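Local atomic coordinates of ubiquitin-like-specific protease 2 (Saccharomyces cerevisiae, PDB entry 5LNB), a protein that is a cysteine protease of the peptidase C48 family that removes the small modifier SUMO from proteins, represented here by its catalytic domain. Residues D93-V98 / K179-S184. Residues are numbered along the deposited sequence; the frame is centred on the assembly and turned at random.
Sequences DYYSNV and KEFLIS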
ATOM      1  N   ASP A  93      15.024  19.174   3.313  1.00 38.80           N
ATOM      2  CA  ASP A  93      15.941  18.070   3.054  1.00 32.28           C
ATOM      3  C   ASP A  93      15.205  16.740   3.166  1.00 31.90           C
ATOM      4  O   ASP A  93      15.293  16.054   4.190  1.00 34.14           O
ATOM      5  CB  ASP A  93      17.113  18.127   4.033  1.00 34.55           C
ATOM      6  CG  ASP A  93      18.216  17.132   3.700  1.00 42.65           C
ATOM      7  OD1 ASP A  93      17.971  16.175   2.931  1.00 44.55           O
ATOM      8  OD2 ASP A  93      19.335  17.306   4.225  1.00 45.87           O
ATOM      9  N   TYR A  94      14.466  16.375   2.117  1.00 27.34           N
ATOM     10  CA  TYR A  94      13.633  15.180   2.180  1.00 26.76           C
ATOM     11  C   TYR A  94      14.435  13.961   2.608  1.00 29.01           C
ATOM     12  O   TYR A  94      13.992  13.179   3.456  1.00 30.13           O
ATOM     13  CB  TYR A  94      12.979  14.930   0.820  1.00 30.39           C
ATOM     14  CG  TYR A  94      11.943  15.959   0.435  1.00 37.31           C
ATOM     15  CD1 TYR A  94      10.916  16.303   1.303  1.00 35.08           C
ATOM     16  CD2 TYR A  94      11.998  16.599  -0.804  1.00 44.98           C
ATOM     17  CE1 TYR A  94       9.958  17.248   0.947  1.00 35.36           C
ATOM     18  CE2 TYR A  94      11.047  17.546  -1.167  1.00 42.90           C
ATOM     19  CZ  TYR A  94      10.029  17.861  -0.288  1.00 41.74           C
ATOM     20  OH  TYR A  94       9.087  18.794  -0.648  1.00 45.62           O
ATOM     21  N   TYR A  95      15.622  13.779   2.028  1.00 25.17           N
ATOM     22  CA  TYR A  95      16.335  12.529   2.241  1.00 24.22           C
ATOM     23  C   TYR A  95      16.817  12.404   3.683  1.00 25.46           C
ATOM     24  O   TYR A  95      16.682  11.339   4.296  1.00 23.64           O
ATOM     25  CB  TYR A  95      17.500  12.410   1.258  1.00 24.83           C
ATOM     26  CG  TYR A  95      18.055  11.017   1.224  1.00 26.50           C
ATOM     27  CD1 TYR A  95      17.277   9.952   0.788  1.00 25.60           C
ATOM     28  CD2 TYR A  95      19.343  10.752   1.660  1.00 23.38           C
ATOM     29  CE1 TYR A  95      17.776   8.666   0.775  1.00 25.69           C
ATOM     30  CE2 TYR A  95      19.848   9.472   1.648  1.00 22.25           C
ATOM     31  CZ  TYR A  95      19.069   8.437   1.202  1.00 23.04           C
ATOM     32  OH  TYR A  95      19.578   7.160   1.202  1.00 28.13           O
ATOM     33  N   SER A  96      17.371  13.482   4.247  1.00 23.37           N
ATOM     34  CA  SER A  96      17.797  13.446   5.642  1.00 24.94           C
ATOM     35  C   SER A  96      16.684  12.977   6.566  1.00 28.42           C
ATOM     36  O   SER A  96      16.962  12.386   7.615  1.00 30.83           O
ATOM     37  CB  SER A  96      18.277  14.826   6.090  1.00 31.63           C
ATOM     38  OG  SER A  96      19.471  15.173   5.418  1.00 49.46           O
ATOM     39  N   ASN A  97      15.423  13.246   6.208  1.00 22.94           N
ATOM     40  CA  ASN A  97      14.310  12.898   7.084  1.00 23.41           C
ATOM     41  C   ASN A  97      14.176  11.388   7.244  1.00 23.55           C
ATOM     42  O   ASN A  97      13.832  10.907   8.328  1.00 23.83           O
ATOM     43  CB  ASN A  97      13.003  13.491   6.548  1.00 22.62           C
ATOM     44  CG  ASN A  97      12.985  15.007   6.593  1.00 31.91           C
ATOM     45  OD1 ASN A  97      13.689  15.618   7.391  1.00 34.29           O
ATOM     46  ND2 ASN A  97      12.167  15.623   5.737  1.00 27.27           N
ATOM     47  N   VAL A  98      14.446  10.627   6.182  1.00 22.07           N
ATOM     48  CA  VAL A  98      14.214   9.188   6.171  1.00 20.20           C
ATOM     49  C   VAL A  98      15.505   8.392   6.007  1.00 25.03           C
ATOM     50  O   VAL A  98      15.449   7.190   5.741  1.00 28.02           O
ATOM     51  CB  VAL A  98      13.198   8.794   5.084  1.00 21.97           C
ATOM     52  CG1 VAL A  98      11.823   9.338   5.416  1.00 23.48           C
ATOM     53  CG2 VAL A  98      13.655   9.286   3.708  1.00 19.21           C
ATOM     54  N   LYS A 179      10.208  11.480  -6.177  1.00 25.38           N
ATOM     55  CA  LYS A 179      11.248  11.583  -7.196  1.00 23.92           C
ATOM     56  C   LYS A 179      12.581  11.981  -6.572  1.00 24.32           C
ATOM     57  O   LYS A 179      13.618  11.370  -6.851  1.00 26.25           O
ATOM     58  CB  LYS A 179      10.844  12.588  -8.268  1.00 24.13           C
ATOM     59  CG  LYS A 179       9.582  12.252  -9.017  1.00 26.70           C
ATOM     60  CD  LYS A 179       9.548  12.994 -10.341  1.00 26.29           C
ATOM     61  CE  LYS A 179       8.240  12.765 -11.086  1.00 25.92           C
ATOM     62  NZ  LYS A 179       8.212  13.589 -12.356  1.00 28.39           N
ATOM     63  N   GLU A 180      12.574  13.011  -5.723  1.00 25.74           N
ATOM     64  CA  GLU A 180      13.828  13.477  -5.137  1.00 27.21           C
ATOM     65  C   GLU A 180      14.409  12.439  -4.185  1.00 31.18           C
ATOM     66  O   GLU A 180      15.631  12.245  -4.133  1.00 35.73           O
ATOM     67  CB  GLU A 180      13.608  14.814  -4.427  1.00 31.34           C
ATOM     68  CG  GLU A 180      13.150  15.943  -5.369  1.00 35.62           C
ATOM     69  CD  GLU A 180      14.231  16.397  -6.367  1.00 47.73           C
ATOM     70  OE1 GLU A 180      15.443  16.266  -6.070  1.00 46.91           O
ATOM     71  OE2 GLU A 180      13.863  16.896  -7.455  1.00 51.35           O
ATOM     72  N   PHE A 181      13.543  11.754  -3.436  1.00 30.15           N
ATOM     73  CA  PHE A 181      13.990  10.650  -2.594  1.00 23.59           C
ATOM     74  C   PHE A 181      14.751   9.614  -3.412  1.00 23.27           C
ATOM     75  O   PHE A 181      15.835   9.168  -3.020  1.00 24.43           O
ATOM     76  CB  PHE A 181      12.792   9.999  -1.904  1.00 20.49           C
ATOM     77  CG  PHE A 181      13.112   8.669  -1.300  1.00 22.62           C
ATOM     78  CD1 PHE A 181      13.782   8.593  -0.083  1.00 17.77           C
ATOM     79  CD2 PHE A 181      12.787   7.496  -1.964  1.00 19.82           C
ATOM     80  CE1 PHE A 181      14.092   7.370   0.475  1.00 18.86           C
ATOM     81  CE2 PHE A 181      13.095   6.266  -1.412  1.00 20.67           C
ATOM     82  CZ  PHE A 181      13.754   6.199  -0.187  1.00 19.62           C
ATOM     83  N   LEU A 182      14.191   9.216  -4.558  1.00 23.38           N
ATOM     84  CA  LEU A 182      14.825   8.180  -5.368  1.00 22.01           C
ATOM     85  C   LEU A 182      16.178   8.637  -5.880  1.00 23.22           C
ATOM     86  O   LEU A 182      17.118   7.841  -5.974  1.00 21.53           O
ATOM     87  CB  LEU A 182      13.928   7.799  -6.542  1.00 22.27           C
ATOM     88  CG  LEU A 182      12.644   7.086  -6.153  1.00 20.27           C
ATOM     89  CD1 LEU A 182      11.735   6.926  -7.376  1.00 18.00           C
ATOM     90  CD2 LEU A 182      12.990   5.730  -5.484  1.00 17.51           C
ATOM     91  N   ILE A 183      16.291   9.914  -6.232  1.00 20.60           N
ATOM     92  CA  ILE A 183      17.547  10.432  -6.752  1.00 21.83           C
ATOM     93  C   ILE A 183      18.613  10.405  -5.669  1.00 21.93           C
ATOM     94  O   ILE A 183      19.746   9.967  -5.898  1.00 24.45           O
ATOM     95  CB  ILE A 183      17.342  11.848  -7.315  1.00 23.10           C
ATOM     96  CG1 ILE A 183      16.477  11.784  -8.573  1.00 23.51           C
ATOM     97  CG2 ILE A 183      18.677  12.503  -7.617  1.00 24.53           C
ATOM     98  CD1 ILE A 183      16.145  13.146  -9.153  1.00 24.97           C
ATOM     99  N   SER A 184      18.259  10.868  -4.469  1.00 24.79           N
ATOM    100  CA  SER A 184      19.197  10.855  -3.354  1.00 22.48           C
ATOM    101  C   SER A 184      19.525   9.429  -2.942  1.00 23.66           C
ATOM    102  O   SER A 184      20.692   9.092  -2.700  1.00 21.86           O
ATOM    103  CB  SER A 184      18.615  11.632  -2.176  1.00 23.62           C
ATOM    104  OG  SER A 184      18.379  12.979  -2.541  1.00 27.96           O
TER
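Y95 and F181 meet with both rings swung anti to their own backbone N, Y95 at chi1 -167° and F181 likewise. These torsions set each ring between the short helix 94-98 and the long helix 172-190. The two rings lie obliquely, with planes at 42° and centroids 5.9 Å apart. Y95 CD1 sits 3.8 Å from F181 CD1, and the phenylalanine atom lies near the plane of the tyrosine ring, at its edge. One face of the Y95 ring takes S184. The S184 CB makes a CH-pi contact there, 3.9 Å from the ring centroid. Its closest ring atom is Y95 CG at 3.5 Å. V98 comes to F181 through a single methyl, with V98 CG2 3.8 Å from F181 CE1. Farther along, the Y94 ring meets E180 obliquely, CD2 of Y94 being 4.3 Å from CB of E180; the carboxylate of E180 is salt-bridged to K196 through OE2. This is plain helix packing in the Ulp1-family catalytic domain. Helix 172-190 follows strand 159-164 and leads to strand 199-203, the edge strand, which runs parallel to strand 159-164; strand, helix and strand form a beta-alpha-beta crossover. The short segments cross at -72°, their axes 9.6 Å apart at closest approach. F181 is buried and also meets F83 edge-to-face, while V98 packs on helix 82-87. The hydroxyl of Y95 is hydrogen-bonded to D188, one turn beyond S184. An alanine in place of Y95 would probably leave S184 CB without its aromatic face, F181 CD1 without its aromatic neighbour and D188 without its tyrosine partner. At the start of helix 94-98, D93 is the N-cap, its OD1 accepting from S96 N.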